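Local coordinates for fructose-bisphosphate aldolase class I (Thermoproteus tenax, PDB 1W8S), which is a class I aldolase of the DeoC/LacD family, an enzyme built on a TIM-barrel fold, at residues G105-S117 / L139-V152. The protein carries 2 engineered substitutions. Numbering follows the deposited sequence.
Engineered in segment 139-152: E144 (natural residue Trp), F146 (natural residue Tyr). With FBP (1,6-di-O-phosphono-beta-D-fructofuranose), chain O.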
loop_
_atom_site.group_PDB
_atom_site.type_symbol
_atom_site.label_atom_id
_atom_site.label_comp_id
_atom_site.label_asym_id
_atom_site.label_seq_id
_atom_site.Cartn_x
_atom_site.Cartn_y
_atom_site.Cartn_z
ATOM N N GLY E 105 11.500 -1.830 -27.949
ATOM C CA GLY E 105 12.430 -2.620 -28.721
ATOM C C GLY E 105 13.363 -3.481 -27.901
ATOM O O GLY E 105 14.358 -3.983 -28.418
ATOM N N ALA E 106 13.036 -3.667 -26.639
ATOM C CA ALA E 106 13.839 -4.494 -25.737
ATOM C C ALA E 106 13.845 -5.942 -26.176
ATOM O O ALA E 106 12.831 -6.441 -26.622
ATOM C CB ALA E 106 13.294 -4.397 -24.317
ATOM N N SER E 107 15.001 -6.599 -26.044
ATOM C CA SER E 107 15.146 -8.052 -26.189
ATOM C C SER E 107 15.229 -8.773 -24.858
ATOM O O SER E 107 15.195 -10.002 -24.804
ATOM C CB SER E 107 16.438 -8.387 -26.934
ATOM O OG SER E 107 16.353 -7.959 -28.258
ATOM N N ALA E 108 15.415 -8.015 -23.794
ATOM C CA ALA E 108 15.299 -8.514 -22.426
ATOM C C ALA E 108 14.956 -7.357 -21.496
ATOM O O ALA E 108 15.002 -6.169 -21.887
ATOM C CB ALA E 108 16.587 -9.153 -21.991
ATOM N N VAL E 109 14.606 -7.709 -20.269
ATOM C CA VAL E 109 14.362 -6.734 -19.216
ATOM C C VAL E 109 15.245 -7.016 -18.028
ATOM O O VAL E 109 15.619 -8.172 -17.748
ATOM C CB VAL E 109 12.882 -6.649 -18.768
ATOM C CG1 VAL E 109 12.020 -6.030 -19.879
ATOM C CG2 VAL E 109 12.344 -7.998 -18.339
ATOM N N GLY E 110 15.580 -5.947 -17.334
ATOM C CA GLY E 110 16.381 -5.999 -16.125
ATOM C C GLY E 110 15.662 -5.417 -14.943
ATOM O O GLY E 110 14.883 -4.478 -15.045
ATOM N N TYR E 111 15.935 -5.973 -13.779
ATOM C CA TYR E 111 15.321 -5.527 -12.534
ATOM C C TYR E 111 16.291 -5.721 -11.362
ATOM O O TYR E 111 16.800 -6.826 -11.138
ATOM C CB TYR E 111 13.999 -6.258 -12.253
ATOM C CG TYR E 111 13.176 -5.666 -11.128
ATOM C CD1 TYR E 111 12.294 -4.634 -11.367
ATOM C CD2 TYR E 111 13.258 -6.167 -9.802
ATOM C CE1 TYR E 111 11.501 -4.104 -10.337
ATOM C CE2 TYR E 111 12.509 -5.638 -8.789
ATOM C CZ TYR E 111 11.642 -4.592 -9.041
ATOM O OH TYR E 111 10.889 -4.097 -8.013
ATOM N N THR E 112 16.558 -4.637 -10.653
ATOM C CA THR E 112 17.421 -4.678 -9.465
ATOM C C THR E 112 16.690 -5.090 -8.211
ATOM O O THR E 112 15.574 -4.607 -7.927
ATOM C CB THR E 112 18.092 -3.311 -9.267
ATOM O OG1 THR E 112 18.944 -3.058 -10.386
ATOM C CG2 THR E 112 19.041 -3.345 -8.087
ATOM N N ILE E 113 17.309 -5.999 -7.446
ATOM C CA ILE E 113 16.817 -6.314 -6.120
ATOM C C ILE E 113 17.930 -6.063 -5.114
ATOM O O ILE E 113 19.113 -6.196 -5.452
ATOM C CB ILE E 113 16.289 -7.741 -6.007
ATOM C CG1 ILE E 113 17.387 -8.780 -6.360
ATOM C CG2 ILE E 113 15.061 -7.938 -6.873
ATOM C CD1 ILE E 113 17.011 -10.204 -6.052
ATOM N N TYR E 114 17.533 -5.672 -3.898
ATOM C CA TYR E 114 18.460 -5.460 -2.772
ATOM C C TYR E 114 18.074 -6.376 -1.598
ATOM O O TYR E 114 17.456 -5.943 -0.619
ATOM C CB TYR E 114 18.469 -4.009 -2.293
ATOM C CG TYR E 114 18.759 -2.998 -3.368
ATOM C CD1 TYR E 114 19.952 -2.989 -4.038
ATOM C CD2 TYR E 114 17.811 -2.022 -3.711
ATOM C CE1 TYR E 114 20.207 -2.035 -5.045
ATOM C CE2 TYR E 114 18.063 -1.080 -4.726
ATOM C CZ TYR E 114 19.252 -1.097 -5.373
ATOM O OH TYR E 114 19.506 -0.156 -6.341
ATOM N N PRO E 115 18.427 -7.645 -1.701
ATOM C CA PRO E 115 18.230 -8.575 -0.588
ATOM C C PRO E 115 18.818 -8.036 0.689
ATOM O O PRO E 115 19.890 -7.409 0.680
ATOM C CB PRO E 115 18.943 -9.834 -1.053
ATOM C CG PRO E 115 18.926 -9.764 -2.511
ATOM C CD PRO E 115 19.009 -8.306 -2.857
ATOM N N GLY E 116 18.100 -8.237 1.775
ATOM C CA GLY E 116 18.468 -7.707 3.082
ATOM C C GLY E 116 17.812 -6.373 3.417
ATOM O O GLY E 116 17.638 -6.047 4.586
ATOM N N SER E 117 17.453 -5.589 2.403
ATOM C CA SER E 117 16.872 -4.277 2.647
ATOM C C SER E 117 15.603 -4.407 3.492
ATOM O O SER E 117 14.879 -5.399 3.386
ATOM C CB SER E 117 16.537 -3.567 1.343
ATOM O OG SER E 117 15.876 -2.361 1.612
ATOM N N LEU E 139 10.186 -12.328 -22.993
ATOM C CA LEU E 139 11.384 -11.495 -22.850
ATOM C C LEU E 139 12.175 -12.041 -21.666
ATOM O O LEU E 139 11.623 -12.094 -20.571
ATOM C CB LEU E 139 10.968 -10.054 -22.550
ATOM C CG LEU E 139 11.482 -8.959 -23.470
ATOM C CD1 LEU E 139 11.309 -9.331 -24.915
ATOM C CD2 LEU E 139 10.831 -7.640 -23.158
ATOM N N PRO E 140 13.440 -12.453 -21.846
ATOM C CA PRO E 140 14.262 -12.887 -20.712
ATOM C C PRO E 140 14.379 -11.837 -19.619
ATOM O O PRO E 140 14.467 -10.680 -19.927
ATOM C CB PRO E 140 15.628 -13.134 -21.343
ATOM C CG PRO E 140 15.326 -13.412 -22.775
ATOM C CD PRO E 140 14.177 -12.542 -23.120
ATOM N N LEU E 141 14.353 -12.277 -18.359
ATOM C CA LEU E 141 14.525 -11.440 -17.194
ATOM C C LEU E 141 15.926 -11.563 -16.651
ATOM O O LEU E 141 16.362 -12.669 -16.314
ATOM C CB LEU E 141 13.527 -11.876 -16.127
ATOM C CG LEU E 141 13.626 -11.235 -14.757
ATOM C CD1 LEU E 141 13.348 -9.759 -14.860
ATOM C CD2 LEU E 141 12.672 -11.977 -13.799
ATOM N N VAL E 142 16.616 -10.429 -16.572
ATOM C CA VAL E 142 17.932 -10.334 -15.937
ATOM C C VAL E 142 17.715 -9.713 -14.572
ATOM O O VAL E 142 17.237 -8.565 -14.482
ATOM C CB VAL E 142 18.927 -9.463 -16.749
ATOM C CG1 VAL E 142 20.363 -9.540 -16.100
ATOM C CG2 VAL E 142 18.926 -9.846 -18.195
ATOM N N VAL E 143 18.005 -10.471 -13.517
ATOM C CA VAL E 143 17.888 -9.956 -12.172
ATOM C C VAL E 143 19.281 -9.507 -11.767
ATOM O O VAL E 143 20.244 -10.295 -11.808
ATOM C CB VAL E 143 17.393 -10.998 -11.190
ATOM C CG1 VAL E 143 17.479 -10.495 -9.706
ATOM C CG2 VAL E 143 15.983 -11.481 -11.575
ATOM N N GLU E 144 19.348 -8.252 -11.362
ATOM C CA GLU E 144 20.552 -7.591 -10.864
ATOM C C GLU E 144 20.449 -7.681 -9.349
ATOM O O GLU E 144 19.637 -7.008 -8.741
ATOM C CB GLU E 144 20.575 -6.148 -11.418
ATOM C CG GLU E 144 20.043 -6.132 -12.866
ATOM C CD GLU E 144 19.875 -4.763 -13.530
ATOM O OE1 GLU E 144 20.358 -4.571 -14.701
ATOM O OE2 GLU E 144 19.181 -3.902 -12.916
ATOM N N SER E 145 21.213 -8.597 -8.760
ATOM C CA SER E 145 21.049 -8.978 -7.362
ATOM C C SER E 145 22.194 -8.421 -6.546
ATOM O O SER E 145 23.344 -8.937 -6.628
ATOM C CB SER E 145 21.035 -10.499 -7.259
ATOM O OG SER E 145 20.637 -10.937 -5.958
ATOM N N PHE E 146 21.879 -7.395 -5.762
ATOM C CA PHE E 146 22.863 -6.603 -5.003
ATOM C C PHE E 146 22.402 -6.460 -3.577
ATOM O O PHE E 146 21.774 -5.450 -3.220
ATOM C CB PHE E 146 23.007 -5.196 -5.580
ATOM C CG PHE E 146 23.530 -5.143 -6.986
ATOM C CD1 PHE E 146 24.656 -5.858 -7.368
ATOM C CD2 PHE E 146 22.889 -4.355 -7.939
ATOM C CE1 PHE E 146 25.150 -5.788 -8.660
ATOM C CE2 PHE E 146 23.359 -4.287 -9.233
ATOM C CZ PHE E 146 24.513 -5.014 -9.602
ATOM N N PRO E 147 22.693 -7.452 -2.740
ATOM C CA PRO E 147 22.368 -7.352 -1.315
ATOM C C PRO E 147 22.906 -6.096 -0.710
ATOM O O PRO E 147 24.047 -5.713 -0.947
ATOM C CB PRO E 147 23.036 -8.610 -0.705
ATOM C CG PRO E 147 23.059 -9.594 -1.837
ATOM C CD PRO E 147 23.261 -8.771 -3.071
ATOM N N ARG E 148 22.058 -5.426 0.059
ATOM C CA ARG E 148 22.355 -4.113 0.580
ATOM C C ARG E 148 21.296 -3.794 1.597
ATOM O O ARG E 148 20.115 -3.993 1.325
ATOM C CB ARG E 148 22.282 -3.070 -0.538
ATOM C CG ARG E 148 22.814 -1.723 -0.189
ATOM C CD ARG E 148 22.917 -0.815 -1.387
ATOM N NE ARG E 148 23.924 -1.319 -2.325
ATOM C CZ ARG E 148 23.988 -0.991 -3.612
ATOM N NH1 ARG E 148 23.081 -0.191 -4.150
ATOM N NH2 ARG E 148 24.949 -1.508 -4.383
ATOM N N GLY E 149 21.718 -3.218 2.723
ATOM C CA GLY E 149 20.837 -2.937 3.856
ATOM C C GLY E 149 20.804 -4.150 4.752
ATOM O O GLY E 149 21.533 -5.118 4.515
ATOM N N GLY E 150 19.998 -4.086 5.802
ATOM C CA GLY E 150 19.932 -5.157 6.777
ATOM C C GLY E 150 21.285 -5.501 7.370
ATOM O O GLY E 150 22.030 -4.624 7.815
ATOM N N LYS E 151 21.606 -6.787 7.385
ATOM C CA LYS E 151 22.851 -7.256 7.970
ATOM C C LYS E 151 24.039 -7.119 7.008
ATOM O O LYS E 151 25.149 -7.498 7.363
ATOM C CB LYS E 151 22.751 -8.734 8.352
ATOM C CG LYS E 151 21.623 -9.124 9.294
ATOM C CD LYS E 151 21.637 -10.661 9.459
ATOM C CE LYS E 151 20.634 -11.134 10.515
ATOM N NZ LYS E 151 19.227 -10.946 10.107
ATOM N N VAL E 152 23.829 -6.620 5.801
ATOM C CA VAL E 152 24.900 -6.636 4.788
ATOM C C VAL E 152 25.936 -5.556 5.180
ATOM O O VAL E 152 25.597 -4.386 5.280
ATOM C CB VAL E 152 24.361 -6.381 3.371
ATOM C CG1 VAL E 152 25.468 -6.318 2.361
ATOM C CG2 VAL E 152 23.384 -7.463 2.991
HETATM P P1 FBP O . 29.407 -0.466 -13.794
HETATM O O1P FBP O . 29.686 0.962 -14.059
HETATM O O2P FBP O . 30.309 -1.474 -14.567
HETATM O O3P FBP O . 29.499 -0.844 -12.311
HETATM O O1 FBP O . 27.914 -0.726 -14.287
HETATM C C1 FBP O . 27.280 -1.968 -14.067
HETATM C C2 FBP O . 26.157 -1.781 -13.037
HETATM O O2 FBP O . 25.545 -3.056 -12.739
HETATM C C3 FBP O . 25.068 -0.790 -13.471
HETATM O O3 FBP O . 24.118 -1.309 -14.387
HETATM C C4 FBP O . 24.464 -0.421 -12.116
HETATM O O4 FBP O . 23.780 0.819 -12.078
HETATM C C5 FBP O . 25.709 -0.352 -11.243
HETATM O O5 FBP O . 26.660 -1.275 -11.799
HETATM C C6 FBP O . 25.369 -0.700 -9.798
HETATM O O6 FBP O . 26.564 -0.723 -9.038
HETATM P P2 FBP O . 26.731 0.194 -7.715
HETATM O O4P FBP O . 28.172 0.647 -7.689
HETATM O O5P FBP O . 25.709 1.332 -7.746
HETATM O O6P FBP O . 26.588 -0.664 -6.445
#
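V109 and L141 pair across two parallel strands, 108-113 and 141-145, whose backbones are stitched together by alternating bonds. V109 N reaches P140 O, and V109 O takes the N-H of V142 at 2.7 Å in a nearly straight bond (175°). Y111 and I113 repeat the pattern with V142, E144 and F146. The pairing outlasts the strands, since R148 N still bonds P115 O (3.0 Å).

Most of the apolar contacts between the strands lie on the face of V109, Y111, I113, L141 and V143, which looks outward to the helices. Just before the strand, L139 crosses V109 at about a right angle, CD2 against CG1. Farther along, I113 holds CG1 between its own backbone N and carbonyl carbon (chi1 59°), which carries CD1 to V143 CG1 (3.7 Å). L127 and I167, from the helices 120-137 and 158-171, also pack on I113.

On the inward face, T112 OG1 donates to OE2 of the engineered E144, although the carboxylate's position there is less certain. Past the strand ends, Y114 runs alongside R148: ring and guanidinium planes are 31° apart, with Y114 CE1 3.5 Å from R148 NH1. F146 O meets the ring's edge at Y114 CD1 (3.2 Å). R148 NH2 makes a weak bond to FBP O6P (2.8 Å), while NE is salt-bridged to E155; engineered F146 brings CZ to 3.8 Å from FBP O2.

With helix 120-137 between them, the strands form a right-handed beta-alpha-beta unit of the TIM barrel, whose C-terminal strand ends carry the ligand pocket.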